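Local coordinates for protein pectate lyase 47 (Bacillus sp. TS-47, PDB 1VBL) that cleaves pectate, the de-esterified backbone of pectin, by eliminative lysis as a secreted, thermostable, calcium-binding polysaccharide lyase of family 1, at residues T273-Y278 / H295-Y300; T36-L41 / V71-Q76; S135-G140 / N157-N162; E188-S193 / Q227-L232. All blocks are in the same frame, centred on the assembly; numbering follows the deposited sequence.

Interaction 1 (T273-Y278 / H295-Y300); sequences TLHHNY and HIYNNY
Asn299 and Asn277 lie side by side with their amide planes 7° apart, one step of the asparagine ladder known from pectate lyase parallel beta-helices. From CB, which rests 3.8 Å from Asn277 O, the Asn299 side chain leads to two polar ends. Asn299 OD1 accepts from Asn277 N at 2.9 Å and from Asn277 ND2 at 3.1 Å, the two donors arriving from opposite faces of its plane. Asn299 ND2 gives a straight bond to Leu274 O (3.0 Å), approaching from above that carbonyl's plane, while Tyr297 N donates to the same oxygen, more nearly end-on. Both ends of the amide are thereby held where the two segments turn. Just before the turn, His275 and Tyr297 run alongside each other: His275 CB sits 3.4 Å from the centre of the Tyr297 ring, over its face, and Tyr297 OH covers the imidazole. Both rings stand between backbone N and carbonyl carbon (chi1 69° for His275), and their planes are 13° apart though slid so far that they barely overlap. The ladder continues at Asn277, whose amide reaches Ile243 O and Asn246 N in strand 239-251; Asn299 packs on Asn328 of strand 322-332, and helix 402-409 covers His276 and Asn298.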
# COMPACT_ATOMS: atom_id res chain seq x y z
N THR A 273 3.57 -9.25 8.06
CA THR A 273 3.07 -8.92 9.39
C THR A 273 2.70 -7.44 9.35
O THR A 273 3.50 -6.61 8.91
CB THR A 273 4.12 -9.10 10.49
OG1 THR A 273 4.49 -10.48 10.58
CG2 THR A 273 3.57 -8.64 11.84
N LEU A 274 1.49 -7.13 9.80
CA LEU A 274 1.03 -5.75 9.85
C LEU A 274 0.55 -5.50 11.27
O LEU A 274 -0.40 -6.13 11.73
CB LEU A 274 -0.13 -5.52 8.89
CG LEU A 274 0.09 -5.85 7.41
CD1 LEU A 274 -0.26 -7.31 7.17
CD2 LEU A 274 -0.78 -4.95 6.54
N HIS A 275 1.21 -4.58 11.97
CA HIS A 275 0.80 -4.29 13.32
C HIS A 275 0.93 -2.83 13.70
O HIS A 275 1.78 -2.10 13.17
CB HIS A 275 1.56 -5.20 14.31
CG HIS A 275 3.02 -4.90 14.44
ND1 HIS A 275 3.51 -3.93 15.28
CD2 HIS A 275 4.10 -5.49 13.88
CE1 HIS A 275 4.83 -3.93 15.23
NE2 HIS A 275 5.22 -4.87 14.39
N HIS A 276 0.05 -2.41 14.60
CA HIS A 276 0.01 -1.04 15.10
C HIS A 276 -0.14 0.03 14.02
O HIS A 276 0.36 1.14 14.16
CB HIS A 276 1.25 -0.75 15.94
CG HIS A 276 1.31 -1.56 17.20
ND1 HIS A 276 1.94 -2.78 17.28
CD2 HIS A 276 0.77 -1.33 18.42
CE1 HIS A 276 1.79 -3.27 18.49
NE2 HIS A 276 1.09 -2.42 19.21
N ASN A 277 -0.84 -0.32 12.95
CA ASN A 277 -1.06 0.64 11.88
C ASN A 277 -2.38 1.32 12.16
O ASN A 277 -3.28 0.75 12.78
CB ASN A 277 -1.10 -0.07 10.52
CG ASN A 277 0.24 -0.68 10.15
OD1 ASN A 277 1.22 0.03 9.92
ND2 ASN A 277 0.29 -2.01 10.12
N TYR A 278 -2.48 2.57 11.72
CA TYR A 278 -3.67 3.38 11.92
C TYR A 278 -4.38 3.54 10.57
O TYR A 278 -3.89 4.26 9.70
CB TYR A 278 -3.24 4.74 12.47
CG TYR A 278 -4.32 5.66 13.00
CD1 TYR A 278 -3.98 6.85 13.63
CD2 TYR A 278 -5.68 5.36 12.85
CE1 TYR A 278 -4.94 7.72 14.11
CE2 TYR A 278 -6.67 6.24 13.33
CZ TYR A 278 -6.28 7.42 13.96
OH TYR A 278 -7.21 8.31 14.45
N HIS A 295 0.09 -12.05 9.42
CA HIS A 295 -0.19 -11.78 10.82
C HIS A 295 -0.67 -10.34 10.94
O HIS A 295 0.07 -9.39 10.63
CB HIS A 295 1.07 -11.99 11.66
CG HIS A 295 0.81 -12.05 13.14
ND1 HIS A 295 1.81 -11.95 14.07
CD2 HIS A 295 -0.34 -12.26 13.83
CE1 HIS A 295 1.30 -12.09 15.28
NE2 HIS A 295 -0.00 -12.28 15.17
N ILE A 296 -1.91 -10.17 11.39
CA ILE A 296 -2.52 -8.86 11.54
C ILE A 296 -2.86 -8.63 13.01
O ILE A 296 -3.78 -9.26 13.52
CB ILE A 296 -3.82 -8.78 10.72
CG1 ILE A 296 -3.52 -9.10 9.25
CG2 ILE A 296 -4.47 -7.41 10.87
CD1 ILE A 296 -4.76 -9.12 8.36
N TYR A 297 -2.13 -7.75 13.68
CA TYR A 297 -2.43 -7.52 15.09
C TYR A 297 -2.23 -6.09 15.59
O TYR A 297 -1.43 -5.33 15.05
CB TYR A 297 -1.62 -8.50 15.95
CG TYR A 297 -0.15 -8.18 16.13
CD1 TYR A 297 0.29 -7.38 17.19
CD2 TYR A 297 0.81 -8.70 15.26
CE1 TYR A 297 1.64 -7.12 17.39
CE2 TYR A 297 2.18 -8.45 15.45
CZ TYR A 297 2.58 -7.65 16.52
OH TYR A 297 3.92 -7.40 16.71
N ASN A 298 -3.00 -5.74 16.62
CA ASN A 298 -2.92 -4.42 17.23
C ASN A 298 -3.08 -3.26 16.26
O ASN A 298 -2.46 -2.21 16.42
CB ASN A 298 -1.58 -4.28 17.96
CG ASN A 298 -1.54 -5.07 19.26
OD1 ASN A 298 -0.47 -5.23 19.85
ND2 ASN A 298 -2.69 -5.55 19.71
N ASN A 299 -3.92 -3.43 15.24
CA ASN A 299 -4.15 -2.35 14.29
C ASN A 299 -5.42 -1.64 14.72
O ASN A 299 -6.30 -2.25 15.32
CB ASN A 299 -4.30 -2.89 12.87
CG ASN A 299 -3.02 -3.50 12.35
OD1 ASN A 299 -2.05 -2.78 12.07
ND2 ASN A 299 -3.00 -4.82 12.22
N TYR A 300 -5.49 -0.34 14.43
CA TYR A 300 -6.65 0.46 14.77
C TYR A 300 -7.30 0.95 13.47
O TYR A 300 -6.64 1.60 12.66
CB TYR A 300 -6.24 1.64 15.65
CG TYR A 300 -7.38 2.58 16.00
CD1 TYR A 300 -8.57 2.09 16.52
CD2 TYR A 300 -7.25 3.96 15.81
CE1 TYR A 300 -9.63 2.95 16.84
CE2 TYR A 300 -8.30 4.83 16.12
CZ TYR A 300 -9.48 4.32 16.64
OH TYR A 300 -10.52 5.17 16.93
O HOH W 1 4.34 -11.79 12.94

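Interaction 2 (T36-L41 / V71-Q76); sequences TNRTEL and VDDNNQ
Asn75 brings its side-chain oxygen to the first turn of helix 38-44, where Thr39 receives it twice. Thr39 N gives a nearly straight bond of 3.3 Å to Asn75 OD1, in the carbonyl plane and on a lone pair, and Thr39 OG1 donates to the same OD1 from above that plane at 3.2 Å. The Thr39 hydroxyl lies beside its own backbone N (chi1 -61°), so both donors face one acceptor. Asn37 crosses Asn75 at about a right angle, its CG 3.5 Å from Asn75 ND2, while its OD1 caps the helix by accepting from Glu40 N at 2.9 Å. The apolar part of the close packing is Val71 CG2, which touches Arg38 CB at 3.8 Å and also lies against CD of the extended arginine chain.

Toward Asp73 the contact loosens and water takes over. Arg38 NH1 and Asp73 OD1 are 4.2 Å apart, too far for a salt bridge, and no N-H of the guanidinium points at the oxygen; one water accepts from NH1 and gives a weak bond to Asp73 OD1, and another links NH1 to Asp72 O. Arg125 supplies direct partners, its carbonyl taking Arg38 NE and its guanidinium pairing with Asp73. The chemistry is thus that of a helix N-terminus whose early N-H groups are met by side-chain amide oxygens, one local and one from a distant turn, while Arg38 and Asp73 are linked by water and share Arg125.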
# COMPACT_ATOMS: atom_id res chain seq x y z
N THR A 36 17.16 16.26 -1.13
CA THR A 36 16.09 17.25 -1.06
C THR A 36 15.24 17.35 -2.33
O THR A 36 14.29 18.14 -2.39
CB THR A 36 16.67 18.65 -0.76
OG1 THR A 36 17.53 19.05 -1.83
CG2 THR A 36 17.48 18.61 0.53
N ASN A 37 15.56 16.56 -3.35
CA ASN A 37 14.80 16.57 -4.60
C ASN A 37 14.97 15.27 -5.37
O ASN A 37 15.79 14.44 -5.02
CB ASN A 37 15.19 17.77 -5.47
CG ASN A 37 16.65 17.74 -5.88
OD1 ASN A 37 17.13 16.76 -6.44
ND2 ASN A 37 17.37 18.83 -5.60
N ARG A 38 14.18 15.12 -6.43
CA ARG A 38 14.22 13.91 -7.25
C ARG A 38 15.60 13.52 -7.74
O ARG A 38 16.01 12.37 -7.61
CB ARG A 38 13.28 14.06 -8.45
CG ARG A 38 13.24 12.82 -9.34
CD ARG A 38 12.21 12.94 -10.45
NE ARG A 38 12.24 11.78 -11.33
CZ ARG A 38 13.25 11.47 -12.14
NH1 ARG A 38 14.32 12.26 -12.19
NH2 ARG A 38 13.20 10.38 -12.89
N THR A 39 16.32 14.47 -8.32
CA THR A 39 17.65 14.18 -8.84
C THR A 39 18.60 13.65 -7.76
O THR A 39 19.25 12.62 -7.95
CB THR A 39 18.29 15.42 -9.49
OG1 THR A 39 17.47 15.85 -10.59
CG2 THR A 39 19.68 15.10 -10.00
N GLU A 40 18.66 14.34 -6.63
CA GLU A 40 19.54 13.91 -5.55
C GLU A 40 19.15 12.53 -5.04
O GLU A 40 20.01 11.73 -4.65
CB GLU A 40 19.49 14.92 -4.40
CG GLU A 40 19.77 16.36 -4.83
CD GLU A 40 19.93 17.30 -3.65
OE1 GLU A 40 19.25 17.17 -2.63
OE2 GLU A 40 20.81 18.28 -3.80
N LEU A 41 17.85 12.24 -5.04
CA LEU A 41 17.37 10.94 -4.58
C LEU A 41 17.86 9.85 -5.51
O LEU A 41 18.41 8.84 -5.07
CB LEU A 41 15.83 10.94 -4.52
CG LEU A 41 15.14 9.61 -4.19
CD1 LEU A 41 15.65 9.07 -2.86
CD2 LEU A 41 13.63 9.82 -4.14
N VAL A 71 8.66 15.91 -11.44
CA VAL A 71 9.44 17.06 -11.90
C VAL A 71 10.42 16.66 -12.99
O VAL A 71 10.79 15.49 -13.11
CB VAL A 71 10.24 17.69 -10.74
CG1 VAL A 71 9.30 18.14 -9.63
CG2 VAL A 71 11.25 16.69 -10.19
N ASP A 72 10.86 17.64 -13.79
CA ASP A 72 11.82 17.34 -14.85
C ASP A 72 13.22 17.19 -14.27
O ASP A 72 13.41 17.23 -13.06
CB ASP A 72 11.80 18.41 -15.95
CG ASP A 72 12.05 19.81 -15.42
OD1 ASP A 72 12.92 19.98 -14.54
OD2 ASP A 72 11.39 20.75 -15.91
N ASP A 73 14.20 17.02 -15.15
CA ASP A 73 15.58 16.84 -14.71
C ASP A 73 16.18 18.08 -14.05
O ASP A 73 17.25 18.01 -13.45
CB ASP A 73 16.43 16.36 -15.89
CG ASP A 73 15.94 15.04 -16.44
OD1 ASP A 73 15.88 14.06 -15.66
OD2 ASP A 73 15.61 14.97 -17.65
N ASN A 74 15.48 19.20 -14.16
CA ASN A 74 15.94 20.43 -13.52
C ASN A 74 15.12 20.60 -12.25
O ASN A 74 15.11 21.67 -11.63
CB ASN A 74 15.75 21.63 -14.45
CG ASN A 74 16.67 21.59 -15.65
OD1 ASN A 74 17.89 21.44 -15.51
ND2 ASN A 74 16.10 21.72 -16.84
N ASN A 75 14.44 19.53 -11.87
CA ASN A 75 13.60 19.49 -10.67
C ASN A 75 12.42 20.45 -10.68
O ASN A 75 11.91 20.83 -9.62
CB ASN A 75 14.47 19.72 -9.43
CG ASN A 75 15.47 18.60 -9.20
OD1 ASN A 75 15.09 17.43 -9.07
ND2 ASN A 75 16.75 18.95 -9.16
N GLN A 76 11.99 20.85 -11.87
CA GLN A 76 10.85 21.74 -12.00
C GLN A 76 9.59 20.89 -12.21
O GLN A 76 9.61 19.92 -12.96
CB GLN A 76 11.03 22.69 -13.18
CG GLN A 76 12.14 23.72 -12.99
CD GLN A 76 12.07 24.39 -11.63
OE1 GLN A 76 12.67 23.92 -10.66
NE2 GLN A 76 11.32 25.48 -11.55
O HOH W 2 14.38 15.23 -11.64
O HOH W 3 16.90 11.56 -13.58

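Interaction 3 (S135-G140 / N157-N162)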
# COMPACT_ATOMS: atom_id res chain seq x y z
N SER A 135 18.23 1.94 3.18
CA SER A 135 17.39 2.50 4.23
C SER A 135 17.05 3.91 3.76
O SER A 135 17.95 4.73 3.56
CB SER A 135 18.12 2.57 5.58
OG SER A 135 18.19 1.29 6.20
N ILE A 136 15.77 4.17 3.54
CA ILE A 136 15.33 5.50 3.14
C ILE A 136 14.58 6.00 4.36
O ILE A 136 13.53 5.46 4.73
CB ILE A 136 14.40 5.44 1.90
CG1 ILE A 136 15.15 4.78 0.74
CG2 ILE A 136 13.97 6.85 1.51
CD1 ILE A 136 14.36 4.68 -0.56
N ILE A 137 15.14 7.03 4.99
CA ILE A 137 14.60 7.58 6.22
C ILE A 137 14.30 9.07 6.15
O ILE A 137 15.16 9.87 5.79
CB ILE A 137 15.62 7.37 7.37
CG1 ILE A 137 16.04 5.90 7.44
CG2 ILE A 137 15.02 7.84 8.69
CD1 ILE A 137 14.91 4.92 7.66
N GLY A 138 13.08 9.44 6.52
CA GLY A 138 12.70 10.84 6.50
C GLY A 138 13.31 11.59 7.67
O GLY A 138 13.49 11.04 8.76
N VAL A 139 13.64 12.86 7.44
CA VAL A 139 14.22 13.70 8.48
C VAL A 139 13.14 14.48 9.23
O VAL A 139 12.27 15.09 8.61
CB VAL A 139 15.23 14.71 7.89
CG1 VAL A 139 15.72 15.67 8.97
CG2 VAL A 139 16.41 13.97 7.27
N GLY A 140 13.21 14.45 10.55
CA GLY A 140 12.26 15.20 11.37
C GLY A 140 10.78 14.88 11.23
O GLY A 140 10.39 13.73 11.08
N ASN A 157 16.24 -6.74 1.66
CA ASN A 157 16.73 -5.94 2.77
C ASN A 157 16.60 -4.43 2.58
O ASN A 157 17.59 -3.73 2.33
CB ASN A 157 18.20 -6.32 3.02
CG ASN A 157 18.69 -5.85 4.35
OD1 ASN A 157 17.94 -5.84 5.32
ND2 ASN A 157 19.97 -5.48 4.42
N VAL A 158 15.37 -3.94 2.73
CA VAL A 158 15.08 -2.52 2.55
C VAL A 158 14.24 -1.99 3.69
O VAL A 158 13.29 -2.63 4.13
CB VAL A 158 14.34 -2.29 1.21
CG1 VAL A 158 13.98 -0.81 1.06
CG2 VAL A 158 15.20 -2.75 0.05
N ILE A 159 14.61 -0.80 4.17
CA ILE A 159 13.89 -0.15 5.26
C ILE A 159 13.41 1.23 4.83
O ILE A 159 14.19 2.03 4.31
CB ILE A 159 14.81 0.04 6.50
CG1 ILE A 159 15.22 -1.32 7.07
CG2 ILE A 159 14.08 0.86 7.56
CD1 ILE A 159 16.10 -1.22 8.32
N ILE A 160 12.12 1.51 5.03
CA ILE A 160 11.55 2.81 4.68
C ILE A 160 10.84 3.32 5.92
O ILE A 160 9.90 2.68 6.41
CB ILE A 160 10.52 2.69 3.54
CG1 ILE A 160 11.12 1.94 2.35
CG2 ILE A 160 10.05 4.09 3.13
CD1 ILE A 160 12.32 2.61 1.72
N ARG A 161 11.26 4.47 6.43
CA ARG A 161 10.65 5.01 7.64
C ARG A 161 10.55 6.53 7.70
O ARG A 161 11.30 7.25 7.04
CB ARG A 161 11.43 4.56 8.88
CG ARG A 161 11.71 3.06 8.98
CD ARG A 161 12.57 2.77 10.21
NE ARG A 161 11.83 2.88 11.46
CZ ARG A 161 12.39 2.91 12.67
NH1 ARG A 161 13.71 2.85 12.79
NH2 ARG A 161 11.63 2.97 13.76
N ASN A 162 9.62 6.99 8.53
CA ASN A 162 9.41 8.40 8.82
C ASN A 162 9.12 9.34 7.65
O ASN A 162 9.55 10.49 7.66
CB ASN A 162 10.60 8.92 9.61
CG ASN A 162 10.27 10.13 10.45
OD1 ASN A 162 9.20 10.19 11.07
ND2 ASN A 162 11.17 11.10 10.49
O HOH W 4 8.86 13.13 8.67
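Asn162 ND2 spends both of its hydrogens on the end of the neighbouring segment, 135-140, donating to Gly138 O at 2.9 Å and to Gly140 O at 2.8 Å. The first bond is nearly straight but meets its carbonyl from above the plane; the second lies on a lone pair of Gly140 O. With CG anti to the backbone N (chi1 -156°), the amide extends toward Gly138-Gly140, and Gly413 N satisfies its OD1. A water also lies 2.9 Å from both Gly140 O and Asn162 O.

Upstream, the parallel ladder accounts for the main-chain groups: Ile136 N gives to Ile159 O (2.8 Å), Arg161 N to Ile136 O, and Gly138 N to Arg161 O. Ile160 CD1 packs 3.5 Å from Ile136 CB on one face of the sheet. On the other, Ile137 CD1 lies 3.7 Å from Arg161 CB, alongside an arginine whose charged end is paired with Asp203 and Glu6; Ser135 OG there accepts from Gly24 N. The polar groups named here thus all have partners in this pair of parallel beta-helix strands: main chain serves main chain along them, and one asparagine amide continues the bonding at Gly138 and Gly140.

Interaction 4 (E188-S193 / Q227-L232); sequences EYDSIS and QHDGAL. With CA (calcium ion), chain B.
Asp190 and Asp229 meet at a calcium ion. Metal coordination dominates: Asp190 is bidentate, with OD1 and OD2 each 2.6 Å from the calcium, whereas Asp229 binds through OD2 alone, also at 2.6 Å. Asp233 and three waters complete the shell. Such an aspartate-held calcium is consistent with the calcium-dependent binding of pectate known in family 1 lyases. Asp190 OD1 and Asp229 OD2 lie only 3.0 Å apart, a closeness of two carboxylate oxygens that the shared cation probably makes tolerable. Asp229 reaches the metal with CG anti to its backbone N (chi1 -162°), its CB passing 3.3 Å from Tyr189 O.

Hydrogen bonds form the second layer. Gly230 N donates to Asp190 OD1 at 2.7 Å, on the anti side and 25° out of the carboxylate plane, so this oxygen is gripped by both metal and main chain and the aspartate's rotation is restrained. Farther along, Ile192 N bonds to Ala231 O at 3.1 Å, while Ser191 N reaches Gly230 O only weakly. A water donates to Tyr189 O and accepts from Asp229 N, bridging the two segments away from the metal.

Apolar contact is slight, with Ile192 CB and Leu232 CG 4.3 Å apart on one face of the sheet, both side chains packing inward on Ile202 of strand 200-208. Tyr189 turns the other way against helix 110-126, and Ala231 lies on Phe248 and His251 of strand 239-251. The calcium site thus lies at the start of two adjacent parallel strands, 192-195 and 232-235.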
# COMPACT_ATOMS: atom_id res chain seq x y z
N GLU A 188 -1.86 2.82 -12.23
CA GLU A 188 -0.70 1.97 -11.99
C GLU A 188 0.21 2.29 -10.81
O GLU A 188 0.89 1.40 -10.30
CB GLU A 188 0.15 1.98 -13.27
CG GLU A 188 1.56 1.43 -13.13
CD GLU A 188 1.68 -0.02 -13.57
OE1 GLU A 188 2.78 -0.58 -13.44
OE2 GLU A 188 0.67 -0.58 -14.06
N TYR A 189 0.22 3.54 -10.36
CA TYR A 189 1.15 3.94 -9.31
C TYR A 189 0.75 3.83 -7.85
O TYR A 189 -0.34 4.26 -7.45
CB TYR A 189 1.63 5.36 -9.61
CG TYR A 189 1.93 5.57 -11.08
CD1 TYR A 189 2.82 4.73 -11.75
CD2 TYR A 189 1.28 6.57 -11.82
CE1 TYR A 189 3.05 4.87 -13.13
CE2 TYR A 189 1.51 6.71 -13.19
CZ TYR A 189 2.39 5.85 -13.84
OH TYR A 189 2.60 5.96 -15.20
N ASP A 190 1.65 3.25 -7.06
CA ASP A 190 1.48 3.10 -5.61
C ASP A 190 2.58 3.92 -4.95
O ASP A 190 3.61 4.17 -5.56
CB ASP A 190 1.68 1.65 -5.18
CG ASP A 190 1.01 0.67 -6.09
OD1 ASP A 190 -0.18 0.87 -6.40
OD2 ASP A 190 1.68 -0.31 -6.49
N SER A 191 2.38 4.31 -3.69
CA SER A 191 3.41 5.07 -2.99
C SER A 191 4.60 4.13 -2.78
O SER A 191 5.75 4.53 -2.88
CB SER A 191 2.88 5.58 -1.65
OG SER A 191 1.97 6.65 -1.86
N ILE A 192 4.29 2.87 -2.49
CA ILE A 192 5.32 1.85 -2.30
C ILE A 192 4.81 0.55 -2.92
O ILE A 192 3.74 0.05 -2.56
CB ILE A 192 5.64 1.59 -0.81
CG1 ILE A 192 6.30 2.83 -0.19
CG2 ILE A 192 6.56 0.38 -0.67
CD1 ILE A 192 6.72 2.65 1.26
N SER A 193 5.58 0.03 -3.86
CA SER A 193 5.23 -1.21 -4.54
C SER A 193 6.35 -2.22 -4.32
O SER A 193 7.48 -2.00 -4.73
CB SER A 193 5.04 -0.95 -6.04
OG SER A 193 4.79 -2.16 -6.73
N GLN A 227 -7.41 7.90 -10.31
CA GLN A 227 -6.03 8.17 -10.69
C GLN A 227 -5.03 7.63 -9.67
O GLN A 227 -3.81 7.72 -9.87
CB GLN A 227 -5.83 9.67 -10.88
CG GLN A 227 -6.55 10.22 -12.10
CD GLN A 227 -6.26 11.69 -12.33
OE1 GLN A 227 -6.90 12.56 -11.73
NE2 GLN A 227 -5.28 11.97 -13.17
N HIS A 228 -5.54 7.08 -8.57
CA HIS A 228 -4.69 6.50 -7.54
C HIS A 228 -4.77 4.99 -7.64
O HIS A 228 -5.69 4.45 -8.24
CB HIS A 228 -5.17 6.87 -6.13
CG HIS A 228 -5.10 8.33 -5.82
ND1 HIS A 228 -6.22 9.11 -5.66
CD2 HIS A 228 -4.04 9.15 -5.60
CE1 HIS A 228 -5.86 10.34 -5.35
NE2 HIS A 228 -4.54 10.39 -5.31
N ASP A 229 -3.80 4.31 -7.05
CA ASP A 229 -3.86 2.87 -7.01
C ASP A 229 -3.58 2.49 -5.56
O ASP A 229 -4.25 2.98 -4.66
CB ASP A 229 -2.87 2.21 -7.97
CG ASP A 229 -3.23 0.76 -8.25
OD1 ASP A 229 -4.44 0.46 -8.39
OD2 ASP A 229 -2.33 -0.08 -8.33
N GLY A 230 -2.58 1.64 -5.32
CA GLY A 230 -2.32 1.24 -3.95
C GLY A 230 -1.46 2.19 -3.13
O GLY A 230 -0.71 3.01 -3.67
N ALA A 231 -1.57 2.08 -1.81
CA ALA A 231 -0.75 2.89 -0.93
C ALA A 231 0.53 2.08 -0.76
O ALA A 231 1.64 2.57 -0.95
CB ALA A 231 -1.43 3.08 0.43
N LEU A 232 0.33 0.80 -0.44
CA LEU A 232 1.44 -0.12 -0.22
C LEU A 232 1.01 -1.50 -0.70
O LEU A 232 0.30 -2.21 -0.00
CB LEU A 232 1.77 -0.17 1.28
CG LEU A 232 3.10 -0.75 1.76
CD1 LEU A 232 3.12 -0.71 3.28
CD2 LEU A 232 3.29 -2.16 1.25
CA CA B . -0.47 -1.58 -7.34
O HOH W 5 -1.69 5.82 -9.48
O HOH W 6 -1.72 6.11 -5.97
O HOH W 7 0.09 -0.56 -9.43
O HOH W 8 1.12 -3.66 -7.31
O HOH W 9 -2.16 -3.10 -8.44

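From the N terminus, interaction 2 comes first, closing a 29-residue loop. Interaction 3 then closes a 16-residue excursion between strands 134-138 and 156-161, interaction 4 a longer one of 33 residues, and interaction 1 again one of 16. All four follow in series, without nesting or crossing. Interactions 3 and 4 touch, Ile160 CG2 meeting Ile192 CD1 at 4.1 Å, and so join two walls of the beta-helix through its interior. Interaction 1 lies farther along the solenoid, its centre about 20 Å from that of interaction 4, while interaction 2 joins helix 38-44 to the 71-76 turn at the periphery, on the opposite side of the chain's centre from interaction 1.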